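Local coordinates for protein NAD-dependent aldehyde dehydrogenase (Burkholderia multivorans, PDB 5UJU) that probably oxidises aldehydes to the corresponding carboxylic acids with NAD+ as the hydride acceptor, at residues N322-D327 / K337-S342; V359-I364 / Q443-D448; S472-G477 / A505-V510; D499-A504 / V510-N515. All blocks are in the same frame, centred on the assembly; numbering follows the deposited sequence. Where two conformers were deposited one is given.

Contact 1: residues N322-D327 / K337-S342; sequences NQIVID and KNIAFS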
loop_
_atom_site.group_PDB
_atom_site.type_symbol
_atom_site.label_atom_id
_atom_site.label_comp_id
_atom_site.label_asym_id
_atom_site.label_seq_id
_atom_site.Cartn_x
_atom_site.Cartn_y
_atom_site.Cartn_z
ATOM N N ASN A 322 -12.496 -21.830 5.508
ATOM C CA ASN A 322 -13.450 -21.221 6.425
ATOM C C ASN A 322 -13.938 -22.257 7.434
ATOM O O ASN A 322 -14.237 -23.400 7.076
ATOM C CB ASN A 322 -14.625 -20.623 5.663
ATOM C CG ASN A 322 -14.181 -19.512 4.708
ATOM O OD1 ASN A 322 -13.309 -18.713 5.043
ATOM N ND2 ASN A 322 -14.763 -19.480 3.519
ATOM N N GLN A 323 -14.028 -21.838 8.692
ATOM C CA GLN A 323 -14.095 -22.754 9.823
ATOM C C GLN A 323 -15.194 -22.336 10.787
ATOM O O GLN A 323 -15.480 -21.146 10.942
ATOM C CB GLN A 323 -12.753 -22.793 10.558
ATOM C CG GLN A 323 -11.646 -23.479 9.774
ATOM C CD GLN A 323 -10.272 -23.249 10.379
ATOM O OE1 GLN A 323 -9.847 -22.107 10.587
ATOM N NE2 GLN A 323 -9.578 -24.334 10.686
ATOM N N ILE A 324 -15.820 -23.333 11.423
ATOM C CA ILE A 324 -16.768 -23.120 12.512
ATOM C C ILE A 324 -16.277 -23.907 13.722
ATOM O O ILE A 324 -15.954 -25.092 13.600
ATOM C CB ILE A 324 -18.196 -23.563 12.147
ATOM C CG1 ILE A 324 -18.726 -22.828 10.915
ATOM C CG2 ILE A 324 -19.136 -23.313 13.308
ATOM C CD1 ILE A 324 -20.128 -23.298 10.525
ATOM N N VAL A 325 -16.228 -23.254 14.880
ATOM C CA VAL A 325 -15.890 -23.900 16.144
ATOM C C VAL A 325 -17.165 -23.973 16.969
ATOM O O VAL A 325 -17.745 -22.936 17.318
ATOM C CB VAL A 325 -14.785 -23.145 16.900
ATOM C CG1 VAL A 325 -14.625 -23.737 18.304
ATOM C CG2 VAL A 325 -13.447 -23.223 16.146
ATOM N N ILE A 326 -17.614 -25.191 17.272
ATOM C CA ILE A 326 -18.812 -25.404 18.079
ATOM C C ILE A 326 -18.382 -25.857 19.468
ATOM O O ILE A 326 -17.837 -26.956 19.645
ATOM C CB ILE A 326 -19.784 -26.411 17.447
ATOM C CG1 ILE A 326 -20.230 -25.927 16.062
ATOM C CG2 ILE A 326 -20.982 -26.572 18.361
ATOM C CD1 ILE A 326 -21.297 -26.793 15.400
ATOM N N ASP A 327 -18.633 -25.006 20.454
ATOM C CA ASP A 327 -18.311 -25.286 21.847
ATOM C C ASP A 327 -19.535 -25.554 22.697
ATOM O O ASP A 327 -19.523 -26.472 23.531
ATOM C CB ASP A 327 -17.544 -24.109 22.463
ATOM C CG ASP A 327 -17.386 -24.252 23.970
ATOM O OD1 ASP A 327 -16.543 -25.074 24.388
ATOM O OD2 ASP A 327 -18.130 -23.583 24.731
ATOM N N LYS A 337 -29.688 -25.021 12.238
ATOM C CA LYS A 337 -30.370 -24.486 11.065
ATOM C C LYS A 337 -29.564 -23.356 10.433
ATOM O O LYS A 337 -29.473 -23.264 9.202
ATOM C CB LYS A 337 -31.774 -24.011 11.444
ATOM C CG LYS A 337 -32.683 -23.738 10.252
ATOM C CD LYS A 337 -34.067 -23.265 10.680
ATOM C CE LYS A 337 -35.114 -23.675 9.640
ATOM N NZ LYS A 337 -36.180 -22.655 9.419
ATOM N N ASN A 338 -28.981 -22.483 11.256
ATOM C CA ASN A 338 -28.179 -21.388 10.721
ATOM C C ASN A 338 -26.959 -21.927 9.982
ATOM O O ASN A 338 -26.643 -21.485 8.873
ATOM C CB ASN A 338 -27.760 -20.447 11.850
ATOM C CG ASN A 338 -26.861 -19.315 11.360
ATOM O OD1 ASN A 338 -25.665 -19.516 11.128
ATOM N ND2 ASN A 338 -27.427 -18.114 11.234
ATOM N N ILE A 339 -26.262 -22.890 10.585
ATOM C CA ILE A 339 -25.132 -23.509 9.901
ATOM C C ILE A 339 -25.591 -24.161 8.605
ATOM O O ILE A 339 -24.915 -24.071 7.569
ATOM C CB ILE A 339 -24.446 -24.526 10.832
ATOM C CG1 ILE A 339 -23.679 -23.790 11.935
ATOM C CG2 ILE A 339 -23.558 -25.479 10.033
ATOM C CD1 ILE A 339 -23.160 -24.714 13.027
ATOM N N ALA A 340 -26.758 -24.809 8.635
ATOM C CA ALA A 340 -27.278 -25.483 7.449
ATOM C C ALA A 340 -27.535 -24.499 6.306
ATOM O O ALA A 340 -27.222 -24.787 5.145
ATOM C CB ALA A 340 -28.565 -26.217 7.796
ATOM N N PHE A 341 -28.164 -23.357 6.607
ATOM C CA PHE A 341 -28.339 -22.328 5.582
ATOM C C PHE A 341 -26.997 -21.901 5.018
ATOM O O PHE A 341 -26.866 -21.664 3.810
ATOM C CB PHE A 341 -29.052 -21.106 6.163
ATOM C CG PHE A 341 -30.528 -21.098 5.952
ATOM C CD1 PHE A 341 -31.057 -20.980 4.675
ATOM C CD2 PHE A 341 -31.397 -21.181 7.039
ATOM C CE1 PHE A 341 -32.428 -20.974 4.477
ATOM C CE2 PHE A 341 -32.773 -21.172 6.854
ATOM C CZ PHE A 341 -33.291 -21.070 5.570
ATOM N N SER A 342 -25.989 -21.777 5.887
ATOM C CA SER A 342 -24.671 -21.322 5.452
ATOM C C SER A 342 -24.022 -22.319 4.514
ATOM O O SER A 342 -23.264 -21.927 3.615
ATOM C CB SER A 342 -23.774 -21.077 6.663
ATOM O OG SER A 342 -24.418 -20.195 7.558
#
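Ile339, on helix 332-344, is met tip to tip by Ile324 and Ile326, two residues of strand 323-326 whose CB atoms both point at the helix. The tight part is small and made of methyl and methylene groups alone. Ile324 CD1 sits 3.9 Å from Ile339 CG1 and also lies close to CG2 of the same residue, so it touches both branches. The terminal methyl of Ile339 reaches Ile326, two residues along on the same face of the strand, with Ile339 CD1 3.7 Å from Ile326 CD1. In Ile324 the CG1 branch stands opposite the carbonyl carbon (chi1 -58°) and runs on straight through chi2 (178°), which carries CD1 out from the strand to the helix. Tyr491 of the adjacent strand 487-491 packs on Ile324 and Ile339 as well.

The helix joins strand 323-326 to its parallel neighbour 356-360 in the sheet of the catalytic domain, and it lies on one face of that sheet; Val325 faces the other, against helix 469-483. Farther round the helix the fit to the strand loosens. Ser342 points toward the strand, but its CB stays 5.8 Å from Ile324 CD1, and its OG bonds back to Asn338 O at 2.9 Å. That oxygen also accepts from Ser342 N, the two donors coming from opposite faces of its plane. On the solvent side Lys337 is exposed and Phe341 partly so. With only alkyl groups meeting across the buried part, shape and exclusion of water hold this helix to the sheet, without directional polar bonds between the two segments.

Contact 2: residues V359-I364 / Q443-D448; sequences VPRDGI and QLDVAD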
loop_
_atom_site.group_PDB
_atom_site.type_symbol
_atom_site.label_atom_id
_atom_site.label_comp_id
_atom_site.label_asym_id
_atom_site.label_seq_id
_atom_site.Cartn_x
_atom_site.Cartn_y
_atom_site.Cartn_z
ATOM N N VAL A 359 -16.097 -29.967 16.404
ATOM C CA VAL A 359 -16.959 -30.317 17.534
ATOM C C VAL A 359 -16.169 -31.233 18.471
ATOM O O VAL A 359 -15.499 -32.161 17.992
ATOM C CB VAL A 359 -18.256 -30.994 17.046
ATOM C CG1 VAL A 359 -19.226 -31.264 18.208
ATOM C CG2 VAL A 359 -18.944 -30.168 15.922
ATOM N N PRO A 360 -16.187 -31.015 19.789
ATOM C CA PRO A 360 -15.464 -31.933 20.683
ATOM C C PRO A 360 -16.025 -33.337 20.552
ATOM O O PRO A 360 -17.241 -33.531 20.480
ATOM C CB PRO A 360 -15.709 -31.344 22.075
ATOM C CG PRO A 360 -16.070 -29.871 21.792
ATOM C CD PRO A 360 -16.849 -29.930 20.532
ATOM N N ARG A 361 -15.122 -34.318 20.486
ATOM C CA ARG A 361 -15.560 -35.705 20.376
ATOM C C ARG A 361 -16.463 -36.112 21.532
ATOM O O ARG A 361 -17.257 -37.053 21.387
ATOM C CB ARG A 361 -14.355 -36.646 20.311
ATOM C CG ARG A 361 -13.586 -36.768 21.613
ATOM C CD ARG A 361 -12.322 -37.604 21.443
ATOM N NE ARG A 361 -11.402 -36.986 20.491
ATOM C CZ ARG A 361 -11.277 -37.362 19.222
ATOM N NH1 ARG A 361 -12.006 -38.368 18.756
ATOM N NH2 ARG A 361 -10.423 -36.733 18.419
ATOM N N ASP A 362 -16.370 -35.428 22.667
ATOM C CA ASP A 362 -17.203 -35.739 23.823
ATOM C C ASP A 362 -18.493 -34.923 23.852
ATOM O O ASP A 362 -19.229 -34.989 24.840
ATOM C CB ASP A 362 -16.417 -35.532 25.124
ATOM C CG ASP A 362 -15.266 -36.520 25.284
ATOM O OD1 ASP A 362 -15.380 -37.669 24.810
ATOM O OD2 ASP A 362 -14.246 -36.154 25.906
ATOM N N GLY A 363 -18.776 -34.137 22.816
ATOM C CA GLY A 363 -20.022 -33.408 22.799
ATOM C C GLY A 363 -19.895 -32.011 23.368
ATOM O O GLY A 363 -18.801 -31.475 23.577
ATOM N N ILE A 364 -21.058 -31.393 23.593
ATOM C CA ILE A 364 -21.121 -29.986 23.966
ATOM C C ILE A 364 -22.195 -29.783 25.021
ATOM O O ILE A 364 -23.160 -30.541 25.110
ATOM C CB ILE A 364 -21.426 -29.048 22.768
ATOM C CG1 ILE A 364 -22.836 -29.299 22.211
ATOM C CG2 ILE A 364 -20.369 -29.164 21.660
ATOM C CD1 ILE A 364 -23.264 -28.274 21.154
ATOM N N GLN A 443 -18.123 -36.811 7.965
ATOM C CA GLN A 443 -17.566 -36.840 9.305
ATOM C C GLN A 443 -16.082 -37.162 9.206
ATOM O O GLN A 443 -15.698 -38.117 8.518
ATOM C CB GLN A 443 -18.273 -37.881 10.181
ATOM C CG GLN A 443 -17.676 -37.991 11.576
ATOM C CD GLN A 443 -18.416 -38.986 12.476
ATOM O OE1 GLN A 443 -19.611 -39.232 12.319
ATOM N NE2 GLN A 443 -17.693 -39.555 13.420
ATOM N N LEU A 444 -15.257 -36.369 9.890
ATOM C CA LEU A 444 -13.831 -36.637 10.016
ATOM C C LEU A 444 -13.413 -36.563 11.481
ATOM O O LEU A 444 -14.181 -36.165 12.363
ATOM C CB LEU A 444 -12.996 -35.653 9.193
ATOM C CG LEU A 444 -13.118 -35.852 7.688
ATOM C CD1 LEU A 444 -12.310 -34.772 6.967
ATOM C CD2 LEU A 444 -12.639 -37.242 7.325
ATOM N N ASP A 445 -12.177 -36.978 11.726
ATOM C CA ASP A 445 -11.498 -36.804 12.998
ATOM C C ASP A 445 -10.383 -35.789 12.808
ATOM O O ASP A 445 -9.929 -35.554 11.687
ATOM C CB ASP A 445 -10.928 -38.132 13.516
ATOM C CG ASP A 445 -10.283 -37.996 14.884
ATOM O OD1 ASP A 445 -11.022 -37.963 15.893
ATOM O OD2 ASP A 445 -9.037 -37.909 14.945
ATOM N N VAL A 446 -9.952 -35.181 13.919
ATOM C CA VAL A 446 -8.881 -34.190 13.870
ATOM C C VAL A 446 -7.602 -34.765 13.260
ATOM O O VAL A 446 -6.790 -34.018 12.699
ATOM C CB VAL A 446 -8.640 -33.611 15.284
ATOM C CG1 VAL A 446 -8.098 -34.665 16.221
ATOM C CG2 VAL A 446 -7.730 -32.405 15.222
ATOM N N ALA A 447 -7.418 -36.087 13.327
ATOM C CA ALA A 447 -6.274 -36.736 12.696
ATOM C C ALA A 447 -6.307 -36.649 11.171
ATOM O O ALA A 447 -5.274 -36.853 10.527
ATOM C CB ALA A 447 -6.211 -38.204 13.123
ATOM N N ASP A 448 -7.458 -36.340 10.577
ATOM C CA ASP A 448 -7.591 -36.241 9.125
ATOM C C ASP A 448 -7.209 -34.861 8.594
ATOM O O ASP A 448 -7.810 -34.382 7.617
ATOM C CB ASP A 448 -9.013 -36.629 8.710
ATOM C CG ASP A 448 -9.400 -38.012 9.244
ATOM O OD1 ASP A 448 -8.558 -38.922 9.109
ATOM O OD2 ASP A 448 -10.505 -38.189 9.810
#
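Arg361, in one of its two modelled conformers, presents the NH1 and NH2 end of its guanidinium to a single carboxylate oxygen of Asp445. Arg361 NH2 lies 2.9 Å from Asp445 OD1, and Arg361 NH1 lies 3.1 Å from the same atom. OD1 sits practically in the guanidinium plane, yet the two flat groups are turned 45° against each other. NH2 therefore reaches OD1 on its syn side and somewhat out of the carboxylate plane, while NH1 comes in nearly along the C-O bond direction. A bend at chi3 (62°) swings the arginine end round to make this salt bridge.

Arg361 follows strand 356-360 in a type I turn from Pro360 to Gly363, and Asp445 is the last residue of strand 440-445. Strand 460-466 runs between these two in the parallel part of the sheet, so the pair spans its end at the surface, both side chains resting on Ala465. Asp467, just beyond that strand, takes Arg361 NE in a second salt bridge. The other carboxylate oxygen, Asp445 OD2, looks back to its own chain and accepts from Ala447 N at 2.9 Å, an Asx turn that steadies the acid. Val446 CG1 comes up at the edge of the guanidinium, 3.8 Å from Arg361 NH2.

Contact 3: residues S472-G477 / A505-V510; sequences SLDLAG and AVRGGV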
loop_
_atom_site.group_PDB
_atom_site.type_symbol
_atom_site.label_atom_id
_atom_site.label_comp_id
_atom_site.label_asym_id
_atom_site.label_seq_id
_atom_site.Cartn_x
_atom_site.Cartn_y
_atom_site.Cartn_z
ATOM N N SER A 472 -9.904 -27.255 19.139
ATOM C CA SER A 472 -10.613 -26.656 18.009
ATOM C C SER A 472 -10.101 -25.249 17.724
ATOM O O SER A 472 -9.839 -24.885 16.569
ATOM C CB SER A 472 -12.115 -26.610 18.289
ATOM O OG SER A 472 -12.650 -27.893 18.535
ATOM N N LEU A 473 -9.944 -24.451 18.779
ATOM C CA LEU A 473 -9.572 -23.051 18.614
ATOM C C LEU A 473 -8.111 -22.914 18.222
ATOM O O LEU A 473 -7.760 -22.046 17.411
ATOM C CB LEU A 473 -9.861 -22.279 19.902
ATOM C CG LEU A 473 -11.346 -21.998 20.106
ATOM C CD1 LEU A 473 -11.601 -21.489 21.511
ATOM C CD2 LEU A 473 -11.844 -20.994 19.041
ATOM N N ASP A 474 -7.242 -23.735 18.809
ATOM C CA ASP A 474 -5.838 -23.712 18.415
ATOM C C ASP A 474 -5.691 -24.117 16.954
ATOM O O ASP A 474 -4.935 -23.497 16.194
ATOM C CB ASP A 474 -5.021 -24.638 19.314
ATOM C CG ASP A 474 -3.536 -24.609 18.981
ATOM O OD1 ASP A 474 -2.922 -23.528 19.097
ATOM O OD2 ASP A 474 -2.983 -25.655 18.585
ATOM N N LEU A 475 -6.414 -25.163 16.549
ATOM C CA LEU A 475 -6.365 -25.624 15.170
ATOM C C LEU A 475 -6.907 -24.569 14.207
ATOM O O LEU A 475 -6.303 -24.305 13.160
ATOM C CB LEU A 475 -7.147 -26.927 15.051
ATOM C CG LEU A 475 -6.913 -27.714 13.774
ATOM C CD1 LEU A 475 -5.430 -27.932 13.595
ATOM C CD2 LEU A 475 -7.646 -29.037 13.851
ATOM N N ALA A 476 -8.037 -23.942 14.552
ATOM C CA ALA A 476 -8.663 -22.984 13.646
ATOM C C ALA A 476 -7.759 -21.779 13.402
ATOM O O ALA A 476 -7.575 -21.347 12.255
ATOM C CB ALA A 476 -10.015 -22.541 14.197
ATOM N N GLY A 477 -7.180 -21.225 14.472
ATOM C CA GLY A 477 -6.255 -20.110 14.312
ATOM C C GLY A 477 -5.013 -20.487 13.526
ATOM O O GLY A 477 -4.508 -19.697 12.724
ATOM N N ALA A 505 -8.970 -15.443 16.143
ATOM C CA ALA A 505 -9.192 -14.617 14.961
ATOM C C ALA A 505 -8.009 -13.692 14.705
ATOM O O ALA A 505 -7.599 -13.501 13.550
ATOM C CB ALA A 505 -10.479 -13.811 15.123
ATOM N N VAL A 506 -7.444 -13.117 15.769
ATOM C CA VAL A 506 -6.270 -12.257 15.629
ATOM C C VAL A 506 -5.086 -13.054 15.107
ATOM O O VAL A 506 -4.372 -12.611 14.200
ATOM C CB VAL A 506 -5.952 -11.566 16.967
ATOM C CG1 VAL A 506 -4.525 -11.050 16.994
ATOM C CG2 VAL A 506 -6.916 -10.424 17.174
ATOM N N ARG A 507 -4.860 -14.245 15.676
ATOM C CA ARG A 507 -3.794 -15.111 15.180
ATOM C C ARG A 507 -4.017 -15.459 13.716
ATOM O O ARG A 507 -3.104 -15.337 12.890
ATOM C CB ARG A 507 -3.714 -16.391 16.016
ATOM C CG ARG A 507 -2.700 -17.401 15.479
ATOM C CD ARG A 507 -2.859 -18.734 16.188
ATOM N NE ARG A 507 -1.821 -19.703 15.857
ATOM C CZ ARG A 507 -1.832 -20.973 16.275
ATOM N NH1 ARG A 507 -2.841 -21.424 17.032
ATOM N NH2 ARG A 507 -0.841 -21.795 15.939
ATOM N N GLY A 508 -5.238 -15.878 13.373
ATOM C CA GLY A 508 -5.540 -16.281 12.012
ATOM C C GLY A 508 -5.780 -15.139 11.035
ATOM O O GLY A 508 -5.953 -15.401 9.841
ATOM N N GLY A 509 -5.799 -13.893 11.514
ATOM C CA GLY A 509 -6.128 -12.745 10.689
ATOM C C GLY A 509 -7.441 -12.891 9.942
ATOM O O GLY A 509 -7.497 -12.658 8.731
ATOM N N VAL A 510 -8.506 -13.258 10.652
ATOM C CA VAL A 510 -9.770 -13.629 10.029
ATOM C C VAL A 510 -10.915 -13.024 10.827
ATOM O O VAL A 510 -10.881 -12.979 12.063
ATOM C CB VAL A 510 -9.910 -15.166 9.923
ATOM C CG1 VAL A 510 -9.819 -15.822 11.304
ATOM C CG2 VAL A 510 -11.195 -15.562 9.214
HETATM O O HOH W 1 -5.416 -20.141 17.537
HETATM O O HOH W 2 -0.773 -24.338 16.811
#
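Two helices of the catalytic domain, 469-483 and 495-508, meet where the second one ends in a Schellman motif, and Arg507 and Gly508 there touch Asp474 and Gly477. Gly509, with positive phi, is the C-prime residue: Val510 N bonds to Ala505 O, and a weaker bond runs from Gly509 N to Val506 O. Glycine against glycine brings the backbones very close, Gly477 CA and Gly508 CA being 4.5 Å apart. Gly477 O packs at 3.6 Å on Gly508 CA.

Arg507 lies alongside this seam, its chain extended from CG to NE. CD rests 3.8 Å from Gly477 C, and that carbonyl carbon also lies over one face of the guanidinium. The charged end reaches Asp474 on the exposed side, where both residues lie at the surface and Arg507 NH1 and Asp474 OD1 form a salt bridge of 2.9 Å. It is a bent contact: NH1 approaches from above the carboxylate plane, 55° out of it, and the hydrogen-bond angle is 141°. Water fills in round the edge of the guanidinium. One molecule joins Arg507 NH2 to Asp474 OD2; another accepts from Arg507 NH1 and donates to Leu473 O at 3.0 Å.

Contact 4: residues D499-A504 / V510-N515; sequences DAAHEA and VALSIN
Leu512 gives up the most surface here, setting its CD2 methyl against both the ring and the backbone N of His502, with Ala501 beside it. The methyl stands over one face of the imidazole, 4.0 Å from Leu512 CD2 to the centroid of the His502 ring and only 8° off the normal, a CH-pi contact with the carbon nearly above the centre. The same atom lies 3.9 Å from His502 N and 4.1 Å from Ala501 CB, so one methyl touches two successive helix residues. With CG opposite the backbone N (chi1 -179°), chi2 turns CD1 aside and leaves CD2 as the branch that extends toward the helix.

Helix 495-508 and strand 511-514 are the second and third elements of a beta-alpha-beta unit that starts with strand 487-491. They run almost antiparallel, at 159°, with their axes 8.8 Å apart.

In this one of the two deposited conformers of His502 both ring nitrogens are bonded, ND1 to Ile498 O one turn back and NE2 to Ser559 OG of the second subunit. That subunit also adds a strand parallel to residues 512-514, continuing the sheet across the interface. Farther along, Ile514 CD1 approaches the ring obliquely, 3.8 Å from His502 CE1.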
loop_
_atom_site.group_PDB
_atom_site.type_symbol
_atom_site.label_atom_id
_atom_site.label_comp_id
_atom_site.label_asym_id
_atom_site.label_seq_id
_atom_site.Cartn_x
_atom_site.Cartn_y
_atom_site.Cartn_z
ATOM N N ASP A 499 -13.608 -15.246 24.433
ATOM C CA ASP A 499 -12.329 -14.547 24.498
ATOM C C ASP A 499 -11.265 -15.289 23.701
ATOM O O ASP A 499 -10.532 -14.682 22.914
ATOM C CB ASP A 499 -11.886 -14.380 25.955
ATOM C CG ASP A 499 -12.677 -13.314 26.691
ATOM O OD1 ASP A 499 -13.411 -12.553 26.022
ATOM O OD2 ASP A 499 -12.574 -13.248 27.940
ATOM N N ALA A 500 -11.177 -16.612 23.884
ATOM C CA ALA A 500 -10.208 -17.399 23.131
ATOM C C ALA A 500 -10.482 -17.337 21.633
ATOM O O ALA A 500 -9.543 -17.373 20.828
ATOM C CB ALA A 500 -10.213 -18.852 23.622
ATOM N N ALA A 501 -11.751 -17.226 21.234
ATOM C CA ALA A 501 -12.044 -17.138 19.810
ATOM C C ALA A 501 -11.556 -15.811 19.233
ATOM O O ALA A 501 -11.065 -15.779 18.103
ATOM C CB ALA A 501 -13.534 -17.356 19.540
ATOM N N HIS A 502 -11.659 -14.709 19.997
ATOM C CA HIS A 502 -11.066 -13.453 19.547
ATOM C C HIS A 502 -9.562 -13.612 19.340
ATOM O O HIS A 502 -9.004 -13.107 18.357
ATOM C CB HIS A 502 -11.368 -12.330 20.552
ATOM C CG HIS A 502 -12.754 -11.756 20.440
ATOM N ND1 HIS A 502 -13.794 -12.145 21.261
ATOM C CD2 HIS A 502 -13.264 -10.808 19.619
ATOM C CE1 HIS A 502 -14.885 -11.470 20.945
ATOM N NE2 HIS A 502 -14.592 -10.655 19.946
ATOM N N GLU A 503 -8.893 -14.320 20.262
ATOM C CA GLU A 503 -7.457 -14.550 20.129
ATOM C C GLU A 503 -7.153 -15.367 18.881
ATOM O O GLU A 503 -6.169 -15.102 18.176
ATOM C CB GLU A 503 -6.913 -15.263 21.373
ATOM C CG GLU A 503 -6.839 -14.388 22.607
ATOM C CD GLU A 503 -5.970 -13.164 22.403
ATOM O OE1 GLU A 503 -4.774 -13.325 22.079
ATOM O OE2 GLU A 503 -6.489 -12.037 22.566
ATOM N N ALA A 504 -7.992 -16.365 18.594
ATOM C CA ALA A 504 -7.813 -17.187 17.401
ATOM C C ALA A 504 -8.013 -16.370 16.131
ATOM O O ALA A 504 -7.316 -16.580 15.131
ATOM C CB ALA A 504 -8.777 -18.381 17.436
ATOM N N VAL A 510 -8.506 -13.258 10.652
ATOM C CA VAL A 510 -9.770 -13.629 10.029
ATOM C C VAL A 510 -10.915 -13.024 10.827
ATOM O O VAL A 510 -10.881 -12.979 12.063
ATOM C CB VAL A 510 -9.910 -15.166 9.923
ATOM C CG1 VAL A 510 -9.819 -15.822 11.304
ATOM C CG2 VAL A 510 -11.195 -15.562 9.214
ATOM N N ALA A 511 -11.924 -12.543 10.110
ATOM C CA ALA A 511 -13.096 -11.952 10.736
ATOM C C ALA A 511 -13.895 -13.008 11.500
ATOM O O ALA A 511 -14.078 -14.135 11.033
ATOM C CB ALA A 511 -13.972 -11.285 9.676
ATOM N N LEU A 512 -14.370 -12.632 12.682
ATOM C CA LEU A 512 -15.044 -13.541 13.606
ATOM C C LEU A 512 -16.539 -13.255 13.679
ATOM O O LEU A 512 -16.948 -12.103 13.860
ATOM C CB LEU A 512 -14.442 -13.422 14.998
ATOM C CG LEU A 512 -15.038 -14.345 16.064
ATOM C CD1 LEU A 512 -14.717 -15.795 15.755
ATOM C CD2 LEU A 512 -14.530 -13.959 17.442
ATOM N N SER A 513 -17.346 -14.309 13.580
ATOM C CA SER A 513 -18.779 -14.250 13.840
ATOM C C SER A 513 -19.094 -15.082 15.077
ATOM O O SER A 513 -18.568 -16.190 15.235
ATOM C CB SER A 513 -19.572 -14.756 12.626
ATOM O OG SER A 513 -19.299 -13.961 11.463
ATOM N N ILE A 514 -19.951 -14.551 15.953
ATOM C CA ILE A 514 -20.204 -15.140 17.269
ATOM C C ILE A 514 -21.684 -15.487 17.393
ATOM O O ILE A 514 -22.544 -14.612 17.223
ATOM C CB ILE A 514 -19.782 -14.189 18.400
ATOM C CG1 ILE A 514 -18.291 -13.860 18.292
ATOM C CG2 ILE A 514 -20.082 -14.816 19.756
ATOM C CD1 ILE A 514 -17.933 -12.481 18.828
ATOM N N ASN A 515 -21.972 -16.755 17.693
ATOM C CA ASN A 515 -23.321 -17.233 18.039
ATOM C C ASN A 515 -24.368 -16.817 17.005
ATOM O O ASN A 515 -25.420 -16.265 17.336
ATOM C CB ASN A 515 -23.725 -16.760 19.441
ATOM C CG ASN A 515 -22.912 -17.429 20.526
ATOM O OD1 ASN A 515 -22.510 -18.580 20.375
ATOM N ND2 ASN A 515 -22.630 -16.700 21.608
#

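From the N terminus, contact 1 closes a short loop, laying helix 332-344 on strand 323-326 before the chain enters strand 356-360. Contact 2 then opens at the end of that strand and closes a much longer loop of 78 residues at strand 440-445. Both precede contacts 3 and 4 in series. Those two cross: 499-504 falls between the segments of contact 3, and they share Val510 and helix 495-508. All four belong to one sheet and its covering layers. Contact 1 holds one face and contact 3 the helices on the other; Val325 meets Ser472, Val446 meets Leu475, and contact 4 reaches the strand at the subunit interface.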